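Long-range contact in oxidoreductase, NAD-binding/iron-sulfur cluster-binding protein (Nitratireductor pacificus pht-3B, PDB 6ZXU), which is a catabolic reductive dehalogenase that carries cobalamin and two iron-sulfur clusters, probably using them to remove halogens from organohalide substrates: residues 166-171 / 387-392. Numbering follows the deposited sequence.
Sequences GTNAAR and GYYLGA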
# COMPACT_ATOMS: atom_id res chain seq x y z
N GLY A 166 2.66 13.89 21.70
CA GLY A 166 4.01 14.33 21.65
C GLY A 166 4.92 13.62 20.65
O GLY A 166 6.10 13.92 20.60
N THR A 167 4.40 12.69 19.84
CA THR A 167 5.24 11.93 18.92
C THR A 167 5.08 12.36 17.44
O THR A 167 5.69 11.78 16.58
CB THR A 167 4.91 10.43 18.98
OG1 THR A 167 3.59 10.22 18.44
CG2 THR A 167 4.99 9.90 20.41
N ASN A 168 4.40 13.43 17.19
CA ASN A 168 4.00 13.72 15.82
C ASN A 168 5.13 14.19 14.95
O ASN A 168 5.28 13.75 13.81
CB ASN A 168 2.85 14.72 15.84
CG ASN A 168 1.78 14.37 14.84
OD1 ASN A 168 2.05 13.82 13.76
ND2 ASN A 168 0.58 14.65 15.18
N ALA A 169 6.02 14.99 15.49
CA ALA A 169 7.16 15.45 14.71
C ALA A 169 8.11 14.35 14.39
O ALA A 169 8.62 14.26 13.29
CB ALA A 169 7.89 16.55 15.47
N ALA A 170 8.31 13.45 15.32
CA ALA A 170 9.15 12.23 15.06
C ALA A 170 8.49 11.21 14.12
O ALA A 170 9.10 10.69 13.23
CB ALA A 170 9.50 11.56 16.38
N ARG A 171 7.19 10.98 14.31
CA ARG A 171 6.39 10.19 13.39
C ARG A 171 6.44 10.78 11.96
O ARG A 171 6.69 10.09 10.99
CB ARG A 171 4.95 10.13 13.91
CG ARG A 171 3.88 9.49 13.02
CD ARG A 171 3.21 10.59 12.25
NE ARG A 171 2.02 10.27 11.50
CZ ARG A 171 1.64 10.95 10.45
NH1 ARG A 171 2.30 12.03 10.05
NH2 ARG A 171 0.53 10.62 9.82
N GLY A 387 -2.78 2.57 14.30
CA GLY A 387 -2.59 2.27 12.85
C GLY A 387 -3.03 3.43 11.96
O GLY A 387 -2.31 3.76 11.04
N TYR A 388 -4.13 4.11 12.29
CA TYR A 388 -4.62 5.24 11.46
C TYR A 388 -3.69 6.43 11.55
O TYR A 388 -3.29 7.00 10.54
CB TYR A 388 -6.06 5.57 11.78
CG TYR A 388 -7.01 4.44 11.42
CD1 TYR A 388 -7.11 3.98 10.08
CD2 TYR A 388 -7.81 3.86 12.35
CE1 TYR A 388 -7.95 2.95 9.76
CE2 TYR A 388 -8.70 2.82 12.01
CZ TYR A 388 -8.75 2.37 10.74
OH TYR A 388 -9.61 1.34 10.36
N TYR A 389 -3.17 6.67 12.74
CA TYR A 389 -2.18 7.70 12.96
C TYR A 389 -0.94 7.54 12.13
O TYR A 389 -0.35 8.52 11.66
CB TYR A 389 -1.77 7.71 14.47
CG TYR A 389 -0.64 8.60 14.83
CD1 TYR A 389 -0.72 10.01 14.75
CD2 TYR A 389 0.53 8.07 15.33
CE1 TYR A 389 0.33 10.84 15.18
CE2 TYR A 389 1.56 8.88 15.78
CZ TYR A 389 1.44 10.27 15.68
OH TYR A 389 2.49 11.02 16.11
N LEU A 390 -0.50 6.30 11.98
CA LEU A 390 0.72 6.01 11.27
C LEU A 390 0.50 5.91 9.80
O LEU A 390 1.45 5.89 9.03
CB LEU A 390 1.36 4.70 11.81
CG LEU A 390 1.85 4.72 13.26
CD1 LEU A 390 2.15 3.32 13.73
CD2 LEU A 390 3.12 5.57 13.29
N GLY A 391 -0.73 5.82 9.36
CA GLY A 391 -1.04 5.87 7.90
C GLY A 391 -1.80 4.71 7.30
O GLY A 391 -1.90 4.61 6.08
N ALA A 392 -2.29 3.77 8.12
CA ALA A 392 -3.10 2.68 7.56
C ALA A 392 -4.40 3.20 6.97
O ALA A 392 -4.95 4.17 7.44
CB ALA A 392 -3.36 1.63 8.63
O HOH W 1 -2.18 9.45 9.33
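Tyr389 pushes its phenol into the first turn of helix 168-190, and Arg171 from that turn reaches back over one face of the ring to the end of helix 376-390. The tight part is around the phenol oxygen. Tyr389 OH donates to Thr167 OG1 at 2.7 Å, a hydroxyl that also bonds Ile164 O just upstream, and it sits 3.1 Å from Asn168 CA. Arg171 CB closes in on the same oxygen at 3.4 Å, while the Asn168 amide, turned 66° to the ring, brings ND2 to its edge beside Tyr389 CE1, and that nitrogen is itself bonded to Gly151 O. With CG anti to the backbone N (chi1 173°) and a bend at chi2, the Arg171 chain carries CD over the ring face in a CH-pi contact, 4.3 Å from the centroid. The guanidinium then meets Tyr389 O side-on: NE at 3.0 Å and NH2 at 2.9 Å both donate to that one oxygen, which lies close to the guanidinium plane. Two donors thus serve a carbonyl of the last helical turn, just before the Schellman motif at Gly391. A methionine in place of Arg171 would probably leave Tyr389 O without these two N-H donors. Packing is looser past NH2, where a water accepts a weak bond from it at 3.0 Å and donates to Tyr388 O. Leu390 adds little here, its CD2 only grazing Arg171 CG. The contact is buried and away from the cobalamin and clusters, joining two helices that each belong with a different four-stranded antiparallel sheet: Arg171 NH1 bonds Gln149 O at the end of strand 142-149, helix 376-390 leads into strand 394-399, and Leu390 packs on helix 445-469.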